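Local coordinates for leucine-rich repeat protein (Bacteroides thetaiotaomicron, PDB 4ECN) that is of unknown function but, as an extracellular leucine-rich repeat protein, probably binds other proteins, at residues K275-W278 / E279-G283; R796-P799 / T800-T804; F553-Y557 / N558-E562. All blocks are in the same frame, centred on the assembly; numbering follows the deposited sequence.

Interaction 1: K275-W278 / E279-G283; sequences KAIW and EALDG
Trp278 sets CG anti to the backbone N (chi1 -176°), and this swings the indole alongside the helix end, where the backbone of Gly283 passes over it. Lys275 takes the same first rotamer (chi1 -153°), runs out extended and bends only at the last bond, so that NZ meets OE2 of Glu279 in a salt bridge of 2.9 Å, one helical turn on. Over one face of the indole lies Gly283 CA, 3.3 Å from the centroid of the five-membered ring, a CH-pi contact close to the ring normal; a CB on this residue would run into the ring. The backbone holds the two together: Gly283 N donates to Trp278 O at 2.8 Å, reaching five residues back. Asn301 engages both partners, its OD1 taking the indole NE1 and its ND2 bonding Gly283 O, while Trp286 meets the indole edge-to-face. On another side of the helix, Ile277 CG2 and Leu281 CD1 touch side by side at 3.8 Å. With Trp278 cut back to an alanine, Gly283 CA is likely to lose its aromatic floor and Asn301 OD1 its indole donor, and a gap to open beside Trp286. The helix leaves its regular path at Leu281, and Asp282 adopts positive phi: a helix C-terminus closed by a left-handed residue, here packed on a tryptophan-rich cluster within the leucine-rich repeat family region.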
loop_
_atom_site.group_PDB
_atom_site.type_symbol
_atom_site.label_atom_id
_atom_site.label_comp_id
_atom_site.label_asym_id
_atom_site.label_seq_id
_atom_site.Cartn_x
_atom_site.Cartn_y
_atom_site.Cartn_z
ATOM N N LYS A 275 -22.424 -4.986 -6.183
ATOM C CA LYS A 275 -23.156 -3.730 -6.256
ATOM C C LYS A 275 -23.613 -3.333 -4.873
ATOM O O LYS A 275 -23.518 -2.152 -4.532
ATOM C CB LYS A 275 -24.330 -3.766 -7.230
ATOM C CG LYS A 275 -24.634 -2.356 -7.763
ATOM C CD LYS A 275 -25.909 -2.272 -8.606
ATOM C CE LYS A 275 -26.135 -0.953 -9.318
ATOM N NZ LYS A 275 -26.287 0.210 -8.403
ATOM N N ALA A 276 -24.036 -4.314 -4.046
ATOM C CA ALA A 276 -24.450 -4.055 -2.660
ATOM C C ALA A 276 -23.282 -3.439 -1.875
ATOM O O ALA A 276 -23.424 -2.324 -1.385
ATOM C CB ALA A 276 -24.946 -5.332 -1.988
ATOM N N ILE A 277 -22.112 -4.122 -1.843
ATOM C CA ILE A 277 -20.871 -3.699 -1.183
ATOM C C ILE A 277 -20.514 -2.264 -1.610
ATOM O O ILE A 277 -20.264 -1.420 -0.740
ATOM C CB ILE A 277 -19.744 -4.709 -1.532
ATOM C CG1 ILE A 277 -20.048 -6.097 -0.902
ATOM C CG2 ILE A 277 -18.355 -4.178 -1.123
ATOM C CD1 ILE A 277 -19.309 -7.298 -1.542
ATOM N N TRP A 278 -20.560 -1.984 -2.939
ATOM C CA TRP A 278 -20.260 -0.681 -3.533
ATOM C C TRP A 278 -21.254 0.382 -3.023
ATOM O O TRP A 278 -20.827 1.440 -2.567
ATOM C CB TRP A 278 -20.290 -0.787 -5.063
ATOM C CG TRP A 278 -19.897 0.461 -5.806
ATOM C CD1 TRP A 278 -18.634 0.900 -6.056
ATOM C CD2 TRP A 278 -20.773 1.324 -6.545
ATOM N NE1 TRP A 278 -18.672 2.047 -6.811
ATOM C CE2 TRP A 278 -19.971 2.315 -7.150
ATOM C CE3 TRP A 278 -22.174 1.372 -6.732
ATOM C CZ2 TRP A 278 -20.518 3.363 -7.904
ATOM C CZ3 TRP A 278 -22.705 2.407 -7.485
ATOM C CH2 TRP A 278 -21.881 3.388 -8.055
ATOM N N GLU A 279 -22.554 0.070 -3.012
ATOM C CA GLU A 279 -23.584 1.008 -2.539
ATOM C C GLU A 279 -23.460 1.247 -1.030
ATOM O O GLU A 279 -23.587 2.402 -0.601
ATOM C CB GLU A 279 -24.994 0.530 -2.904
ATOM C CG GLU A 279 -25.208 0.616 -4.399
ATOM C CD GLU A 279 -26.624 0.737 -4.916
ATOM O OE1 GLU A 279 -27.496 -0.050 -4.481
ATOM O OE2 GLU A 279 -26.831 1.558 -5.841
ATOM N N ALA A 280 -23.123 0.194 -0.238
ATOM C CA ALA A 280 -22.945 0.297 1.222
ATOM C C ALA A 280 -21.676 1.074 1.610
ATOM O O ALA A 280 -21.644 1.645 2.703
ATOM C CB ALA A 280 -22.889 -1.082 1.840
ATOM N N LEU A 281 -20.642 1.096 0.726
ATOM C CA LEU A 281 -19.362 1.747 1.009
ATOM C C LEU A 281 -19.157 3.034 0.168
ATOM O O LEU A 281 -18.024 3.363 -0.194
ATOM C CB LEU A 281 -18.199 0.770 0.789
ATOM C CG LEU A 281 -18.184 -0.431 1.724
ATOM C CD1 LEU A 281 -17.190 -1.433 1.293
ATOM C CD2 LEU A 281 -17.942 -0.028 3.157
ATOM N N ASP A 282 -20.256 3.816 -0.021
ATOM C CA ASP A 282 -20.322 5.130 -0.695
ATOM C C ASP A 282 -19.657 5.110 -2.082
ATOM O O ASP A 282 -19.007 6.077 -2.485
ATOM C CB ASP A 282 -19.658 6.211 0.177
ATOM C CG ASP A 282 -20.042 7.637 -0.174
ATOM O OD1 ASP A 282 -21.198 7.850 -0.616
ATOM O OD2 ASP A 282 -19.220 8.555 0.076
ATOM N N GLY A 283 -19.888 4.025 -2.807
ATOM C CA GLY A 283 -19.351 3.778 -4.138
ATOM C C GLY A 283 -19.384 4.910 -5.148
ATOM O O GLY A 283 -18.443 5.048 -5.940
#

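Interaction 2: R796-P799 / T800-T804; sequences RQWP and TGITT
Pro799 and Ile802 meet through the proline ring, whose CG lies 3.7 Å from the isoleucine CD1, the two side chains crossing at a slant. Ile802 holds CG1 anti to its nitrogen (chi1 -154°), which sends CD1 to the proline, while the CG2 branch reaches Trp798 CZ2 at 3.8 Å. The backbone beneath is a type II beta turn from Pro799 to Ile802, closed by Ile802 N donating to Pro799 O (3.1 Å) in the carbonyl plane. Gly801 occupies the turn's third position at positive phi, where a side chain would press on the preceding carbonyl oxygen. The Pro-x-x-Ile spacing resembles that of many leucine-rich repeat consensus sequences, and both Trp798 and Ile802 touch Leu811 on strand 810-812, facing the inside of the solenoid. Thr800 also packs closely on the preceding residues but stays exposed: its OG1 lies in the plane of the indole at the edge, 3.9 Å from Trp798 CD1. Its N makes a weak bond of 2.9 Å to Trp798 O, spanning the inverse gamma turn centred on Pro799. Beyond the turn, Glu823 receives the indole NE1 on OE2 and bonds Thr803 OG1 through OE1.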
loop_
_atom_site.group_PDB
_atom_site.type_symbol
_atom_site.label_atom_id
_atom_site.label_comp_id
_atom_site.label_asym_id
_atom_site.label_seq_id
_atom_site.Cartn_x
_atom_site.Cartn_y
_atom_site.Cartn_z
ATOM N N ARG A 796 50.095 19.257 9.427
ATOM C CA ARG A 796 50.861 20.145 8.547
ATOM C C ARG A 796 51.738 19.425 7.507
ATOM O O ARG A 796 52.129 20.048 6.507
ATOM C CB ARG A 796 51.809 21.047 9.369
ATOM C CG ARG A 796 51.148 22.012 10.310
ATOM C CD ARG A 796 52.127 23.127 10.620
ATOM N NE ARG A 796 52.700 23.100 11.973
ATOM C CZ ARG A 796 52.133 23.654 13.044
ATOM N NH1 ARG A 796 50.932 24.221 12.952
ATOM N NH2 ARG A 796 52.744 23.615 14.221
ATOM N N GLN A 797 52.143 18.181 7.769
ATOM C CA GLN A 797 53.078 17.570 6.830
ATOM C C GLN A 797 52.344 16.665 5.824
ATOM O O GLN A 797 51.507 15.843 6.196
ATOM C CB GLN A 797 54.192 16.790 7.576
ATOM C CG GLN A 797 55.299 16.187 6.690
ATOM C CD GLN A 797 55.926 17.136 5.694
ATOM O OE1 GLN A 797 56.166 18.312 5.972
ATOM N NE2 GLN A 797 56.222 16.632 4.507
ATOM N N TRP A 798 52.678 16.850 4.536
ATOM C CA TRP A 798 52.157 16.069 3.432
ATOM C C TRP A 798 52.772 14.679 3.503
ATOM O O TRP A 798 53.948 14.599 3.867
ATOM C CB TRP A 798 52.498 16.798 2.126
ATOM C CG TRP A 798 52.318 15.990 0.879
ATOM C CD1 TRP A 798 53.269 15.255 0.242
ATOM C CD2 TRP A 798 51.121 15.865 0.099
ATOM N NE1 TRP A 798 52.733 14.657 -0.873
ATOM C CE2 TRP A 798 51.415 15.008 -0.982
ATOM C CE3 TRP A 798 49.812 16.364 0.229
ATOM C CZ2 TRP A 798 50.456 14.655 -1.946
ATOM C CZ3 TRP A 798 48.868 16.033 -0.740
ATOM C CH2 TRP A 798 49.193 15.188 -1.810
ATOM N N PRO A 799 52.034 13.577 3.181
ATOM C CA PRO A 799 52.635 12.231 3.268
ATOM C C PRO A 799 53.521 11.921 2.051
ATOM O O PRO A 799 53.100 11.217 1.132
ATOM C CB PRO A 799 51.416 11.316 3.331
ATOM C CG PRO A 799 50.381 12.041 2.594
ATOM C CD PRO A 799 50.614 13.498 2.769
ATOM N N THR A 800 54.767 12.422 2.078
ATOM C CA THR A 800 55.751 12.289 1.012
ATOM C C THR A 800 55.994 10.793 0.724
ATOM O O THR A 800 56.370 10.043 1.626
ATOM C CB THR A 800 57.041 13.036 1.390
ATOM O OG1 THR A 800 56.726 14.370 1.812
ATOM C CG2 THR A 800 58.023 13.094 0.255
ATOM N N GLY A 801 55.740 10.408 -0.534
ATOM C CA GLY A 801 55.856 9.056 -1.064
ATOM C C GLY A 801 54.513 8.468 -1.463
ATOM O O GLY A 801 54.469 7.413 -2.104
ATOM N N ILE A 802 53.398 9.145 -1.093
ATOM C CA ILE A 802 52.041 8.660 -1.329
ATOM C C ILE A 802 51.734 8.484 -2.842
ATOM O O ILE A 802 50.908 7.641 -3.183
ATOM C CB ILE A 802 50.975 9.590 -0.666
ATOM C CG1 ILE A 802 49.684 8.800 -0.349
ATOM C CG2 ILE A 802 50.722 10.892 -1.461
ATOM C CD1 ILE A 802 48.815 9.353 0.638
ATOM N N THR A 803 52.379 9.257 -3.737
ATOM C CA THR A 803 52.078 9.173 -5.168
ATOM C C THR A 803 52.513 7.810 -5.708
ATOM O O THR A 803 51.954 7.385 -6.729
ATOM C CB THR A 803 52.683 10.336 -5.975
ATOM O OG1 THR A 803 54.057 10.512 -5.648
ATOM C CG2 THR A 803 51.923 11.642 -5.781
ATOM N N THR A 804 53.400 7.086 -4.965
ATOM C CA THR A 804 53.890 5.738 -5.324
ATOM C C THR A 804 52.856 4.625 -4.995
ATOM O O THR A 804 53.080 3.512 -5.465
ATOM C CB THR A 804 55.233 5.377 -4.642
ATOM O OG1 THR A 804 55.040 5.081 -3.264
ATOM C CG2 THR A 804 56.304 6.440 -4.805
#

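Interaction 3: F553-Y557 / N558-E562; sequences FYMGY and NNLEE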
loop_
_atom_site.group_PDB
_atom_site.type_symbol
_atom_site.label_atom_id
_atom_site.label_comp_id
_atom_site.label_asym_id
_atom_site.label_seq_id
_atom_site.Cartn_x
_atom_site.Cartn_y
_atom_site.Cartn_z
ATOM N N PHE A 553 5.951 -12.001 12.058
ATOM C CA PHE A 553 5.245 -11.113 12.947
ATOM C C PHE A 553 5.835 -9.678 12.834
ATOM O O PHE A 553 6.979 -9.434 13.208
ATOM C CB PHE A 553 5.291 -11.663 14.375
ATOM C CG PHE A 553 4.427 -10.946 15.385
ATOM C CD1 PHE A 553 3.154 -10.502 15.045
ATOM C CD2 PHE A 553 4.846 -10.801 16.700
ATOM C CE1 PHE A 553 2.357 -9.846 15.978
ATOM C CE2 PHE A 553 4.043 -10.157 17.641
ATOM C CZ PHE A 553 2.802 -9.685 17.276
ATOM N N TYR A 554 5.053 -8.762 12.238
ATOM C CA TYR A 554 5.341 -7.335 12.134
ATOM C C TYR A 554 4.554 -6.597 13.181
ATOM O O TYR A 554 3.327 -6.596 13.110
ATOM C CB TYR A 554 4.984 -6.778 10.745
ATOM C CG TYR A 554 5.795 -7.258 9.568
ATOM C CD1 TYR A 554 7.072 -6.749 9.324
ATOM C CD2 TYR A 554 5.227 -8.078 8.595
ATOM C CE1 TYR A 554 7.791 -7.106 8.183
ATOM C CE2 TYR A 554 5.939 -8.439 7.447
ATOM C CZ TYR A 554 7.227 -7.962 7.255
ATOM O OH TYR A 554 7.938 -8.304 6.136
HETATM N N MSE A 555 5.210 -5.993 14.164
HETATM C CA MSE A 555 4.497 -5.229 15.191
HETATM C C MSE A 555 5.260 -3.916 15.521
HETATM O O MSE A 555 5.240 -3.435 16.651
HETATM C CB MSE A 555 4.245 -6.061 16.451
HETATM C CG MSE A 555 5.484 -6.744 16.989
HETATM SE SE MSE A 555 5.284 -7.054 18.873
HETATM C CE MSE A 555 5.526 -5.220 19.511
ATOM N N GLY A 556 5.852 -3.315 14.501
ATOM C CA GLY A 556 6.569 -2.057 14.644
ATOM C C GLY A 556 5.658 -0.864 14.831
ATOM O O GLY A 556 4.460 -0.964 14.591
ATOM N N TYR A 557 6.221 0.273 15.274
ATOM C CA TYR A 557 5.539 1.556 15.485
ATOM C C TYR A 557 4.357 1.417 16.420
ATOM O O TYR A 557 3.313 2.018 16.188
ATOM C CB TYR A 557 5.081 2.156 14.160
ATOM C CG TYR A 557 6.220 2.465 13.218
ATOM C CD1 TYR A 557 6.848 3.706 13.240
ATOM C CD2 TYR A 557 6.665 1.519 12.295
ATOM C CE1 TYR A 557 7.896 3.999 12.375
ATOM C CE2 TYR A 557 7.720 1.800 11.431
ATOM C CZ TYR A 557 8.330 3.043 11.473
ATOM O OH TYR A 557 9.334 3.362 10.602
ATOM N N ASN A 558 4.548 0.639 17.499
ATOM C CA ASN A 558 3.559 0.373 18.524
ATOM C C ASN A 558 4.068 0.853 19.875
ATOM O O ASN A 558 4.951 1.705 19.904
ATOM C CB ASN A 558 3.205 -1.090 18.541
ATOM C CG ASN A 558 2.199 -1.443 17.504
ATOM O OD1 ASN A 558 1.206 -0.742 17.324
ATOM N ND2 ASN A 558 2.403 -2.568 16.841
ATOM N N ASN A 559 3.464 0.387 20.986
ATOM C CA ASN A 559 3.747 0.914 22.314
ATOM C C ASN A 559 4.313 -0.106 23.296
ATOM O O ASN A 559 4.380 0.207 24.502
ATOM C CB ASN A 559 2.443 1.477 22.918
ATOM C CG ASN A 559 1.900 2.698 22.223
ATOM O OD1 ASN A 559 2.645 3.533 21.677
ATOM N ND2 ASN A 559 0.584 2.847 22.257
ATOM N N LEU A 560 4.762 -1.281 22.815
ATOM C CA LEU A 560 5.295 -2.301 23.716
ATOM C C LEU A 560 6.475 -1.774 24.575
ATOM O O LEU A 560 7.402 -1.172 24.041
ATOM C CB LEU A 560 5.754 -3.533 22.931
ATOM C CG LEU A 560 5.856 -4.784 23.776
ATOM C CD1 LEU A 560 4.484 -5.290 24.151
ATOM C CD2 LEU A 560 6.686 -5.834 23.098
ATOM N N GLU A 561 6.424 -1.999 25.895
ATOM C CA GLU A 561 7.509 -1.610 26.796
ATOM C C GLU A 561 8.274 -2.868 27.302
ATOM O O GLU A 561 9.490 -2.803 27.539
ATOM C CB GLU A 561 6.981 -0.771 27.978
ATOM C CG GLU A 561 6.492 0.621 27.579
ATOM C CD GLU A 561 5.844 1.495 28.641
ATOM O OE1 GLU A 561 6.033 1.240 29.853
ATOM O OE2 GLU A 561 5.157 2.463 28.248
ATOM N N GLU A 562 7.556 -4.009 27.415
ATOM C CA GLU A 562 8.065 -5.304 27.882
ATOM C C GLU A 562 7.658 -6.472 26.962
ATOM O O GLU A 562 6.487 -6.576 26.589
ATOM C CB GLU A 562 7.532 -5.618 29.309
ATOM C CG GLU A 562 7.964 -4.675 30.415
ATOM C CD GLU A 562 7.178 -4.783 31.710
ATOM O OE1 GLU A 562 6.909 -5.916 32.174
ATOM O OE2 GLU A 562 6.867 -3.719 32.290
#
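Met555, a selenomethionine, and Leu560 cross at about a right angle, and the methyl end of the former makes the contact: CE lies 3.8 Å from both CB and CD2 of Leu560. Two torsions bring it there: CG sits between the backbone N and the carbonyl carbon (chi1 51°), and a bend about the CG-SE bond (chi3 -74°) turns CE toward the leucine. Further back along the same side chain, CG stands 3.7 Å above the plane of the Phe553 ring, displaced toward its rim. Trp537 of helix 530-542 touches Met555 and Leu560 alike.

Asn558 comes from another direction. Its amide turns back under the bend made by Gly556 and Tyr557, the latter at positive phi, and ND2 gives a weak bond of 3.0 Å to Met555 O. The same ND2 bonds Ile522 O of the neighbouring coil, and OD1 takes the backbone N of Asn525, so the amide is fixed at both ends. Met555 O also accepts from Asn583 ND2, and Leu560 N bonds Asn583 OD1, which carries the pattern into the following coil.

Phe553, Met555, Asn558 and Leu560 fit the LxLxxNxL signature of leucine-rich repeats, with Asn558 in the asparagine position. The chemistry implies a division of work: apolar ends fill the solenoid interior, while the buried asparagine satisfies backbone groups where the chain leaves its strand and, with its counterparts in adjacent coils, probably helps hold successive turns in step.

The three contacts follow one another along an elongated chain and do not touch. Interaction 1 lies at the end of helix 266-280; the side chain of Trp278 is about 13 Å from the bound sodium ion, held at Gln314 and Val317. Interaction 3, centre to centre about 34 Å from interaction 1, sits at the end of strand 552-554 in the parallel run of repeat strands. Interaction 2 belongs to a loop leading into strand 810-812, farther along the repeats, centre to centre about 53 Å from interaction 3 and about 76 Å from interaction 1, on the opposite side of the chain's centre. Interactions 2 and 3 thus sample separate stretches of the repeat solenoid.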